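Long-range contacts in dehydrogenase (Chromobacterium violaceum, PDB 3Q2I), which probably oxidises the sugar of UDP-N-acetylglucosaminuronic acid with NAD as cofactor, an early step toward diacetamido-dideoxymannuronic acid: residues V159-R167 / S239-N250; G179-M189 / I220-V228. All coordinates share one frame; numbering follows the deposited sequence. Where two conformers were deposited one is given.

Contact 1: V159-R167 / S239-N250; sequences VNVNVFWTR and SMNVTMLTYPKN. With HP7 ((2S,3S,4R,5R,6R)-5-acetamido-6-[[[(2R,3S,4R,5R)-5-(2,4-dioxopyrimidin-1-yl)-3,4-dihydroxy-oxolan-2-yl]methoxy-hydroxy-phosphoryl]oxy-hydroxy-phosphoryl]oxy-3,4-dihydroxy-oxane-2-carboxylic acid), chain C.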
loop_
_atom_site.group_PDB
_atom_site.type_symbol
_atom_site.label_atom_id
_atom_site.label_comp_id
_atom_site.label_asym_id
_atom_site.label_seq_id
_atom_site.Cartn_x
_atom_site.Cartn_y
_atom_site.Cartn_z
ATOM N N VAL A 159 6.720 -8.903 27.445
ATOM C CA VAL A 159 5.668 -8.402 28.330
ATOM C C VAL A 159 4.325 -9.004 27.906
ATOM O O VAL A 159 4.027 -9.086 26.695
ATOM C CB VAL A 159 5.590 -6.843 28.292
ATOM C CG1 VAL A 159 4.502 -6.343 29.253
ATOM C CG2 VAL A 159 6.905 -6.215 28.693
ATOM N N ASN A 160 3.518 -9.496 28.865
ATOM C CA ASN A 160 2.154 -9.921 28.568
ATOM C C ASN A 160 1.200 -9.349 29.577
ATOM O O ASN A 160 1.443 -9.480 30.779
ATOM C CB ASN A 160 2.059 -11.455 28.518
ATOM C CG ASN A 160 0.659 -11.951 28.336
ATOM O OD1 ASN A 160 0.160 -12.705 29.159
ATOM N ND2 ASN A 160 0.010 -11.573 27.244
ATOM N N VAL A 161 0.178 -8.654 29.117
ATOM C CA VAL A 161 -0.898 -8.154 29.993
ATOM C C VAL A 161 -2.206 -8.884 29.626
ATOM O O VAL A 161 -2.603 -8.902 28.454
ATOM C CB VAL A 161 -1.081 -6.647 29.820
ATOM C CG1 VAL A 161 -2.277 -6.115 30.619
ATOM C CG2 VAL A 161 0.191 -5.932 30.241
ATOM N N ASN A 162 -2.964 -9.400 30.597
ATOM C CA ASN A 162 -4.254 -10.036 30.344
ATOM C C ASN A 162 -5.292 -9.374 31.209
ATOM O O ASN A 162 -5.069 -9.146 32.399
ATOM C CB ASN A 162 -4.291 -11.520 30.709
ATOM C CG ASN A 162 -3.370 -12.348 29.842
ATOM O OD1 ASN A 162 -3.217 -12.105 28.652
ATOM N ND2 ASN A 162 -2.841 -13.417 30.420
ATOM N N VAL A 163 -6.401 -9.014 30.618
ATOM C CA VAL A 163 -7.586 -8.522 31.375
ATOM C C VAL A 163 -8.736 -9.379 30.895
ATOM O O VAL A 163 -9.329 -9.122 29.832
ATOM C CB VAL A 163 -7.843 -7.032 31.162
ATOM C CG1 VAL A 163 -9.077 -6.578 32.030
ATOM C CG2 VAL A 163 -6.572 -6.249 31.614
ATOM N N PHE A 164 -9.052 -10.389 31.717
ATOM C CA PHE A 164 -10.106 -11.360 31.357
ATOM C C PHE A 164 -11.248 -11.138 32.362
ATOM O O PHE A 164 -11.222 -11.685 33.460
ATOM C CB PHE A 164 -9.585 -12.787 31.439
ATOM C CG PHE A 164 -8.395 -13.084 30.521
ATOM C CD1 PHE A 164 -8.275 -12.424 29.289
ATOM C CD2 PHE A 164 -7.462 -14.052 30.830
ATOM C CE1 PHE A 164 -7.215 -12.710 28.424
ATOM C CE2 PHE A 164 -6.405 -14.341 29.954
ATOM C CZ PHE A 164 -6.322 -13.689 28.722
ATOM N N TRP A 165 -12.170 -10.270 31.991
ATOM C CA TRP A 165 -13.203 -9.791 32.892
ATOM C C TRP A 165 -14.592 -10.063 32.331
ATOM O O TRP A 165 -14.777 -10.651 31.247
ATOM C CB TRP A 165 -13.006 -8.282 33.102
ATOM C CG TRP A 165 -11.894 -7.912 34.068
ATOM C CD1 TRP A 165 -11.038 -8.727 34.793
ATOM C CD2 TRP A 165 -11.570 -6.574 34.428
ATOM N NE1 TRP A 165 -10.193 -7.953 35.558
ATOM C CE2 TRP A 165 -10.486 -6.628 35.328
ATOM C CE3 TRP A 165 -12.048 -5.319 34.012
ATOM C CZ2 TRP A 165 -9.909 -5.466 35.864
ATOM C CZ3 TRP A 165 -11.482 -4.163 34.551
ATOM C CH2 TRP A 165 -10.409 -4.248 35.475
ATOM N N THR A 166 -15.614 -9.606 33.057
ATOM C CA THR A 166 -16.961 -9.933 32.656
ATOM C C THR A 166 -17.876 -8.743 32.748
ATOM O O THR A 166 -17.963 -8.153 33.824
ATOM C CB THR A 166 -17.559 -11.013 33.597
ATOM O OG1 THR A 166 -16.670 -12.125 33.656
ATOM C CG2 THR A 166 -18.933 -11.402 33.102
ATOM N N ARG A 167 -18.557 -8.377 31.660
ATOM C CA ARG A 167 -19.520 -7.277 31.647
ATOM C C ARG A 167 -20.717 -7.782 30.865
ATOM O O ARG A 167 -20.612 -8.131 29.689
ATOM C CB ARG A 167 -19.007 -6.011 30.937
ATOM C CG ARG A 167 -17.792 -5.389 31.569
ATOM C CD ARG A 167 -18.087 -4.913 32.983
ATOM N NE ARG A 167 -16.967 -4.198 33.588
ATOM C CZ ARG A 167 -16.032 -4.775 34.321
ATOM N NH1 ARG A 167 -15.077 -4.012 34.853
ATOM N NH2 ARG A 167 -16.020 -6.090 34.530
ATOM N N SER A 239 2.332 -8.526 24.286
ATOM C CA SER A 239 0.924 -8.470 23.882
ATOM C C SER A 239 0.044 -8.080 25.060
ATOM O O SER A 239 0.407 -8.325 26.222
ATOM C CB SER A 239 0.476 -9.857 23.406
ATOM O OG SER A 239 0.646 -10.852 24.399
ATOM N N MET A 240 -1.088 -7.463 24.758
ATOM C CA MET A 240 -2.153 -7.273 25.731
ATOM C C MET A 240 -3.443 -7.861 25.192
ATOM O O MET A 240 -3.798 -7.624 24.031
ATOM C CB MET A 240 -2.358 -5.769 25.963
ATOM C CG MET A 240 -3.434 -5.612 27.026
ATOM S SD MET A 240 -3.530 -3.874 27.544
ATOM C CE MET A 240 -5.056 -3.903 28.443
ATOM N N ASN A 241 -4.083 -8.700 26.015
ATOM C CA ASN A 241 -5.276 -9.449 25.593
ATOM C C ASN A 241 -6.392 -9.041 26.528
ATOM O O ASN A 241 -6.174 -8.974 27.766
ATOM C CB ASN A 241 -5.052 -10.939 25.841
ATOM C CG ASN A 241 -3.873 -11.460 25.098
ATOM O OD1 ASN A 241 -3.787 -11.318 23.881
ATOM N ND2 ASN A 241 -2.917 -12.035 25.818
ATOM N N VAL A 242 -7.548 -8.675 25.991
ATOM C CA VAL A 242 -8.654 -8.264 26.838
ATOM C C VAL A 242 -9.961 -8.909 26.375
ATOM O O VAL A 242 -10.237 -8.965 25.166
ATOM C CB VAL A 242 -8.727 -6.732 26.894
ATOM C CG1 VAL A 242 -7.392 -6.175 27.375
ATOM C CG2 VAL A 242 -9.017 -6.112 25.513
ATOM N N THR A 243 -10.818 -9.355 27.307
ATOM C CA THR A 243 -12.195 -9.602 26.905
ATOM C C THR A 243 -13.090 -9.283 28.077
ATOM O O THR A 243 -12.624 -9.400 29.211
ATOM C CB THR A 243 -12.483 -11.045 26.436
ATOM O OG1 THR A 243 -13.842 -11.154 25.966
ATOM C CG2 THR A 243 -12.091 -12.061 27.533
ATOM N N MET A 244 -14.294 -8.810 27.784
ATOM C CA MET A 244 -15.355 -8.608 28.807
ATOM C C MET A 244 -16.332 -9.782 28.766
ATOM O O MET A 244 -17.432 -9.699 29.339
ATOM C CB MET A 244 -16.073 -7.269 28.590
ATOM C CG MET A 244 -15.198 -6.053 28.800
ATOM S SD MET A 244 -14.363 -5.979 30.400
ATOM C CE MET A 244 -12.624 -5.994 29.977
ATOM N N LEU A 245 -15.964 -10.870 28.104
ATOM C CA LEU A 245 -16.937 -11.954 27.878
ATOM C C LEU A 245 -16.555 -13.180 28.697
ATOM O O LEU A 245 -16.992 -14.284 28.359
ATOM C CB LEU A 245 -16.928 -12.394 26.400
ATOM C CG LEU A 245 -17.244 -11.255 25.437
ATOM C CD1 LEU A 245 -17.268 -11.794 24.009
ATOM C CD2 LEU A 245 -18.534 -10.517 25.816
ATOM N N THR A 246 -15.808 -13.012 29.787
ATOM C CA THR A 246 -15.245 -14.170 30.482
ATOM C C THR A 246 -16.339 -14.928 31.267
ATOM O O THR A 246 -17.184 -14.318 31.949
ATOM C CB THR A 246 -14.195 -13.724 31.488
ATOM O OG1 THR A 246 -13.195 -12.915 30.812
ATOM C CG2 THR A 246 -13.529 -14.940 32.105
ATOM N N TYR A 247 -16.299 -16.247 31.131
ATOM C CA TYR A 247 -17.253 -17.125 31.851
ATOM C C TYR A 247 -16.691 -17.528 33.182
ATOM O O TYR A 247 -15.615 -18.098 33.247
ATOM C CB TYR A 247 -17.547 -18.401 31.047
ATOM C CG TYR A 247 -18.427 -19.337 31.862
ATOM C CD1 TYR A 247 -19.784 -19.101 31.963
ATOM C CD2 TYR A 247 -17.858 -20.365 32.577
ATOM C CE1 TYR A 247 -20.585 -19.904 32.764
ATOM C CE2 TYR A 247 -18.652 -21.190 33.363
ATOM C CZ TYR A 247 -19.979 -20.934 33.449
ATOM O OH TYR A 247 -20.728 -21.766 34.271
ATOM N N PRO A 248 -17.452 -17.258 34.269
ATOM C CA PRO A 248 -18.734 -16.583 34.370
ATOM C C PRO A 248 -18.613 -15.276 35.140
ATOM O O PRO A 248 -19.622 -14.579 35.312
ATOM C CB PRO A 248 -19.530 -17.546 35.264
ATOM C CG PRO A 248 -18.494 -18.009 36.205
ATOM C CD PRO A 248 -17.155 -18.041 35.482
ATOM N N LYS A 249 -17.401 -14.943 35.574
ATOM C CA LYS A 249 -17.108 -13.677 36.257
ATOM C C LYS A 249 -15.638 -13.292 36.045
ATOM O O LYS A 249 -14.900 -14.046 35.415
ATOM C CB LYS A 249 -17.402 -13.821 37.769
ATOM C CG LYS A 249 -16.494 -14.802 38.468
ATOM C CD LYS A 249 -16.935 -14.991 39.931
ATOM C CE LYS A 249 -16.213 -16.186 40.491
ATOM N NZ LYS A 249 -14.880 -15.698 40.888
ATOM N N ASN A 250 -15.211 -12.156 36.583
ATOM C CA ASN A 250 -13.833 -11.693 36.402
ATOM C C ASN A 250 -12.847 -12.779 36.789
ATOM O O ASN A 250 -12.944 -13.395 37.874
ATOM C CB ASN A 250 -13.514 -10.438 37.221
ATOM C CG ASN A 250 -14.083 -9.154 36.643
ATOM O OD1 ASN A 250 -14.878 -9.152 35.694
ATOM N ND2 ASN A 250 -13.648 -8.023 37.211
HETATM N N1 HP7 C . -19.113 -7.093 36.645
HETATM C C2 HP7 C . -19.618 -8.291 36.352
HETATM O O2 HP7 C . -20.735 -8.365 35.776
HETATM N N3 HP7 C . -18.982 -9.417 36.688
HETATM C C4 HP7 C . -17.803 -9.363 37.323
HETATM O O4 HP7 C . -17.281 -10.450 37.667
HETATM C C5 HP7 C . -17.236 -8.124 37.635
HETATM C C6 HP7 C . -17.939 -6.979 37.281
HETATM P PA HP7 C . -16.507 -3.363 39.058
HETATM P PB HP7 C . -14.770 -1.146 39.022
HETATM O "O'P" HP7 C . -16.197 -1.499 33.811
HETATM O "O'Q" HP7 C . -16.906 0.566 34.097
HETATM C "C1'" HP7 C . -13.460 -1.307 36.756
HETATM O O1A HP7 C . -15.557 -4.514 39.346
HETATM O O1B HP7 C . -13.740 -2.022 39.697
HETATM C C1C HP7 C . -19.840 -5.899 36.191
HETATM C "C2'" HP7 C . -12.198 -0.610 36.219
HETATM N "N2'" HP7 C . -11.295 -0.255 37.316
HETATM O O2A HP7 C . -17.358 -2.741 40.132
HETATM O O2B HP7 C . -15.477 -0.012 39.736
HETATM C C2C HP7 C . -20.866 -5.397 37.197
HETATM O O2C HP7 C . -21.983 -4.988 36.401
HETATM C "C3'" HP7 C . -12.560 0.648 35.441
HETATM O "O3'" HP7 C . -11.366 1.027 34.716
HETATM O O3A HP7 C . -15.782 -2.152 38.293
HETATM O O3B HP7 C . -14.052 -0.442 37.736
HETATM C C3C HP7 C . -20.216 -4.145 37.761
HETATM O O3C HP7 C . -21.202 -3.185 38.143
HETATM C "C4'" HP7 C . -13.681 0.372 34.426
HETATM O "O4'" HP7 C . -14.156 1.560 33.802
HETATM C C4C HP7 C . -19.369 -3.607 36.611
HETATM O O4C HP7 C . -18.883 -4.843 36.069
HETATM C "C5'" HP7 C . -14.878 -0.173 35.230
HETATM O "O5'" HP7 C . -14.440 -1.436 35.723
HETATM C C5C HP7 C . -18.189 -2.828 37.149
HETATM O O5C HP7 C . -17.459 -3.824 37.854
HETATM C "C6'" HP7 C . -16.078 -0.365 34.334
HETATM C "C7'" HP7 C . -10.039 -0.662 37.486
HETATM O "O7'" HP7 C . -9.367 -1.328 36.687
HETATM C "C8'" HP7 C . -9.397 -0.237 38.786
HETATM O O HOH W 1 -13.846 -5.426 36.984
#
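Trp165 and Asn250 meet almost flat on flat: the amide plane is turned only 9° from the indole plane, with Asn250 ND2 3.5 Å above it and displaced from the ring centre. Val163 CG1 covers the centre of the opposite ring face, while Trp165 NE1 bonds to the backbone of Val269. The same amide is held at its other end, since Asn250 OD1 accepts from Thr166 N at 2.8 Å, the donor tilted 23° from the carbonyl plane. Arg167 and Met244 extend alongside each other in one direction. Met244 SD lies 3.7 Å from Arg167 CG and on one face of the guanidinium, with the ligand ribose oxygen O4C on the other. Bent at chi2 (-63°), the arginine sends NE to the ligand carboxylate oxygen O'P at 2.8 Å, and NH1 reaches O'P and sugar oxygen O5'. Arg167 NH2 bonds to Thr166 O, which helps fix the group's rotation.

Trp165, Thr166, Arg167 and Asn250 line the UDP-sugar pocket at the ends of 159-164 and 239-243, neighbouring parallel strands whose segment axes come within 4.7 Å in the C-terminal domain's mixed sheet. On the sheet face of Asn162, Phe164 and Asn241, the two asparagine amides are nearly coplanar; Asn241 ND2 gives Asn162 OD1 a straight 2.9 Å bond, and Asn241 OD1 bonds to Thr227 OG1. Phe164 turns its ring edge to Asn241 CB. Beyond the strands, Trp165 O is gripped by Thr246 N and OG1 from one face of its plane.

Contact 2: G179-M189 / I220-V228; sequences GTWEFDGGAFM and IEVEDTGTV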
loop_
_atom_site.group_PDB
_atom_site.type_symbol
_atom_site.label_atom_id
_atom_site.label_comp_id
_atom_site.label_asym_id
_atom_site.label_seq_id
_atom_site.Cartn_x
_atom_site.Cartn_y
_atom_site.Cartn_z
ATOM N N GLY A 179 -20.893 2.061 25.689
ATOM C CA GLY A 179 -20.750 1.144 24.559
ATOM C C GLY A 179 -20.691 1.825 23.213
ATOM O O GLY A 179 -20.829 1.166 22.185
ATOM N N THR A 180 -20.486 3.138 23.178
ATOM C CA THR A 180 -20.479 3.941 21.955
ATOM C C THR A 180 -19.061 4.446 21.692
ATOM O O THR A 180 -18.261 4.659 22.631
ATOM C CB THR A 180 -21.391 5.226 22.015
ATOM O OG1 THR A 180 -20.895 6.161 23.004
ATOM C CG2 THR A 180 -22.820 4.859 22.323
ATOM N N TRP A 181 -18.669 4.557 20.413
ATOM C CA TRP A 181 -17.313 5.073 20.161
ATOM C C TRP A 181 -17.187 6.527 20.673
ATOM O O TRP A 181 -16.127 6.952 21.160
ATOM C CB TRP A 181 -16.938 5.074 18.662
ATOM C CG TRP A 181 -16.890 3.743 18.023
ATOM C CD1 TRP A 181 -17.716 3.267 17.019
ATOM C CD2 TRP A 181 -15.973 2.677 18.313
ATOM N NE1 TRP A 181 -17.368 1.954 16.726
ATOM C CE2 TRP A 181 -16.271 1.604 17.446
ATOM C CE3 TRP A 181 -14.906 2.539 19.185
ATOM C CZ2 TRP A 181 -15.561 0.401 17.474
ATOM C CZ3 TRP A 181 -14.198 1.367 19.201
ATOM C CH2 TRP A 181 -14.561 0.299 18.391
ATOM N N GLU A 182 -18.249 7.296 20.445
ATOM C CA GLU A 182 -18.129 8.757 20.615
ATOM C C GLU A 182 -17.975 9.060 22.103
ATOM O O GLU A 182 -17.215 9.974 22.475
ATOM C CB GLU A 182 -19.359 9.481 20.082
ATOM C CG GLU A 182 -19.291 11.008 20.261
ATOM C CD GLU A 182 -20.414 11.771 19.528
ATOM O OE1 GLU A 182 -20.231 13.005 19.415
ATOM O OE2 GLU A 182 -21.385 11.141 19.047
ATOM N N PHE A 183 -18.717 8.323 22.938
ATOM C CA PHE A 183 -18.744 8.669 24.374
ATOM C C PHE A 183 -18.006 7.745 25.316
ATOM O O PHE A 183 -17.709 8.108 26.473
ATOM C CB PHE A 183 -20.175 8.922 24.870
ATOM C CG PHE A 183 -20.844 10.053 24.146
ATOM C CD1 PHE A 183 -20.467 11.376 24.367
ATOM C CD2 PHE A 183 -21.768 9.788 23.146
ATOM C CE1 PHE A 183 -21.049 12.438 23.656
ATOM C CE2 PHE A 183 -22.328 10.838 22.415
ATOM C CZ PHE A 183 -21.978 12.170 22.659
ATOM N N ASP A 184 -17.700 6.524 24.867
ATOM C CA ASP A 184 -17.146 5.510 25.731
ATOM C C ASP A 184 -15.844 4.867 25.235
ATOM O O ASP A 184 -14.829 4.834 25.944
ATOM C CB ASP A 184 -18.245 4.438 25.983
ATOM C CG ASP A 184 -18.045 3.628 27.260
ATOM O OD1 ASP A 184 -17.120 3.919 28.040
ATOM O OD2 ASP A 184 -18.800 2.632 27.444
ATOM N N GLY A 185 -15.895 4.293 24.039
ATOM C CA GLY A 185 -14.853 3.302 23.697
ATOM C C GLY A 185 -15.181 1.961 24.282
ATOM O O GLY A 185 -16.188 1.814 24.983
ATOM N N GLY A 186 -14.365 0.941 24.010
ATOM C CA GLY A 186 -14.711 -0.431 24.433
ATOM C C GLY A 186 -13.731 -1.010 25.418
ATOM O O GLY A 186 -13.241 -0.320 26.335
ATOM N N ALA A 187 -13.574 -2.321 25.354
ATOM C CA ALA A 187 -12.778 -3.065 26.324
ATOM C C ALA A 187 -11.409 -2.441 26.612
ATOM O O ALA A 187 -10.912 -2.469 27.752
ATOM C CB ALA A 187 -12.667 -4.522 25.926
ATOM N N PHE A 188 -10.755 -1.893 25.580
ATOM C CA PHE A 188 -9.462 -1.249 25.811
ATOM C C PHE A 188 -9.561 0.155 26.408
ATOM O O PHE A 188 -8.867 0.435 27.400
ATOM C CB PHE A 188 -8.637 -1.211 24.518
ATOM C CG PHE A 188 -7.946 -2.501 24.159
ATOM C CD1 PHE A 188 -6.795 -2.920 24.799
ATOM C CD2 PHE A 188 -8.308 -3.157 22.985
ATOM C CE1 PHE A 188 -6.100 -4.077 24.411
ATOM C CE2 PHE A 188 -7.551 -4.261 22.502
ATOM C CZ PHE A 188 -6.516 -4.768 23.289
ATOM N N MET A 189 -10.405 1.015 25.844
ATOM C CA MET A 189 -10.435 2.439 26.241
ATOM C C MET A 189 -11.188 2.666 27.559
ATOM O O MET A 189 -10.780 3.570 28.313
ATOM C CB MET A 189 -11.096 3.237 25.130
ATOM C CG MET A 189 -11.358 4.732 25.438
ATOM S SD MET A 189 -11.866 5.662 23.992
ATOM C CE MET A 189 -10.307 5.846 23.129
ATOM N N ILE A 220 -23.485 -3.748 21.210
ATOM C CA ILE A 220 -22.849 -2.453 21.376
ATOM C C ILE A 220 -22.012 -2.260 20.106
ATOM O O ILE A 220 -21.794 -3.219 19.408
ATOM C CB ILE A 220 -21.893 -2.424 22.569
ATOM C CG1 ILE A 220 -20.845 -3.552 22.480
ATOM C CG2 ILE A 220 -22.676 -2.576 23.880
ATOM C CD1 ILE A 220 -19.956 -3.648 23.699
ATOM N N GLU A 221 -21.551 -1.053 19.874
ATOM C CA GLU A 221 -20.764 -0.850 18.651
ATOM C C GLU A 221 -19.262 -0.914 18.910
ATOM O O GLU A 221 -18.529 -1.199 17.973
ATOM C CB GLU A 221 -21.196 0.438 17.982
ATOM C CG GLU A 221 -20.603 1.614 18.711
ATOM C CD GLU A 221 -20.873 2.903 17.972
ATOM O OE1 GLU A 221 -20.945 3.947 18.671
ATOM O OE2 GLU A 221 -20.993 2.833 16.705
ATOM N N VAL A 222 -18.822 -0.760 20.160
ATOM C CA VAL A 222 -17.422 -0.909 20.542
ATOM C C VAL A 222 -16.990 -2.359 20.808
ATOM O O VAL A 222 -17.825 -3.275 20.858
ATOM C CB VAL A 222 -17.072 -0.041 21.801
ATOM C CG1 VAL A 222 -17.444 1.441 21.538
ATOM C CG2 VAL A 222 -17.769 -0.625 23.054
ATOM N N GLU A 223 -15.692 -2.628 20.888
ATOM C CA GLU A 223 -15.213 -3.982 21.115
ATOM C C GLU A 223 -15.515 -4.503 22.497
ATOM O O GLU A 223 -15.380 -3.755 23.491
ATOM C CB GLU A 223 -13.720 -4.134 20.758
ATOM C CG GLU A 223 -12.699 -3.609 21.821
ATOM C CD GLU A 223 -12.547 -2.112 21.964
ATOM O OE1 GLU A 223 -13.117 -1.327 21.185
ATOM O OE2 GLU A 223 -11.808 -1.658 22.882
ATOM N N ASP A 224 -15.910 -5.770 22.559
ATOM C CA ASP A 224 -15.890 -6.501 23.810
ATOM C C ASP A 224 -14.684 -7.376 24.023
ATOM O O ASP A 224 -14.509 -7.951 25.113
ATOM C CB ASP A 224 -17.225 -7.266 24.068
ATOM C CG ASP A 224 -17.535 -8.288 22.976
ATOM O OD1 ASP A 224 -16.586 -8.813 22.329
ATOM O OD2 ASP A 224 -18.739 -8.571 22.803
ATOM N N THR A 225 -13.834 -7.487 22.976
ATOM C CA THR A 225 -12.717 -8.433 22.969
ATOM C C THR A 225 -11.614 -7.846 22.086
ATOM O O THR A 225 -11.907 -7.287 21.051
ATOM C CB THR A 225 -13.172 -9.785 22.343
ATOM O OG1 THR A 225 -14.267 -10.311 23.128
ATOM C CG2 THR A 225 -12.046 -10.827 22.305
ATOM N N GLY A 226 -10.353 -8.026 22.469
ATOM C CA GLY A 226 -9.275 -7.488 21.621
ATOM C C GLY A 226 -7.941 -8.060 21.997
ATOM O O GLY A 226 -7.726 -8.515 23.116
ATOM N N THR A 227 -6.979 -7.949 21.087
ATOM C CA THR A 227 -5.619 -8.325 21.363
ATOM C C THR A 227 -4.696 -7.354 20.624
ATOM O O THR A 227 -5.057 -6.867 19.548
ATOM C CB THR A 227 -5.338 -9.801 20.990
ATOM O OG1 THR A 227 -4.040 -10.155 21.464
ATOM C CG2 THR A 227 -5.486 -10.120 19.465
ATOM N N VAL A 228 -3.606 -6.986 21.281
ATOM C CA VAL A 228 -2.674 -6.058 20.631
ATOM C C VAL A 228 -1.270 -6.598 20.775
ATOM O O VAL A 228 -0.883 -6.922 21.900
ATOM C CB VAL A 228 -2.785 -4.648 21.195
ATOM C CG1 VAL A 228 -2.598 -4.600 22.707
ATOM C CG2 VAL A 228 -1.853 -3.703 20.440
HETATM O O HOH W 2 -19.538 0.957 14.925
HETATM O O HOH W 3 -20.564 6.768 18.638
#
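Glu223 reaches across to segment 179-189 with a folded side chain, and each part of it meets something different. From CB, CG sits between the backbone N and the carbonyl carbon (chi1 79°), 3.9 Å from Ala187 N. A second bend at chi2 brings CD to 3.7 Å from Gly186 CA. The carboxylate then splits its work. Its OE2 takes the amide of Phe188 on the anti side at 2.9 Å, with a nearly straight N-H...O angle of 170°, and is hydrogen-bonded to Tyr339 OH of helix 325-344 as well. Its OE1 lies 3.5 Å from both Trp181 CZ3 and CH2, the carboxylate and indole planes being 24° apart. The backbone adds a further bond, Ala187 N to Glu223 O. Two successive amides, those of Ala187 and Phe188, are therefore held by one residue.

Val222 runs counter to Trp181, placing CG1 over the six-membered ring in a CH-pi contact, 3.9 Å from its centroid. Its other methyl, CG2, presses on Gly186 CA. Glu221 crosses the indole at a slant; its OE1 accepts from Trp181 N, which approaches from above the carboxylate plane. A water links Glu221 OE2 to Trp181 NE1, and Tyr354 of the third subunit makes a T-shaped (edge-to-face) contact with the same indole.

At the far end, Phe188 CE1 touches Val228 CG1, and Gly226 CA lies obliquely to the ring. The arrangement joins the turn around Ala187 and Phe188 to the lead-in of strand 225-232, where Asp224 and Thr225 form a classic beta bulge opposite Ala214, in the alpha/beta domain that supplies most of the UDP-sugar pocket.

Overall arrangement
Both contacts are largely buried and belong to the C-terminal alpha/beta domain, their centres 13 Å apart. They share the mixed sheet, in which strands 237-243 and 225-232 are antiparallel neighbours: Thr227 OG1 lies 2.7 Å from Asn241 OD1, and Asp224 O lies 2.8 Å from Met244 N. Contact 1 joins two strands through regular backbone bonds and turns to ligand chemistry at their ends. Contact 2 joins a loop and the turn that follows it to a strand lead-in, adding to a few backbone bonds the carboxylates of Glu221 and Glu223, which accept backbone amides. Phe188 packs on Met240 and Val242, so contact 2 covers part of one sheet face of contact 1. Each also meets the second subunit, while contact 2 additionally reaches a third.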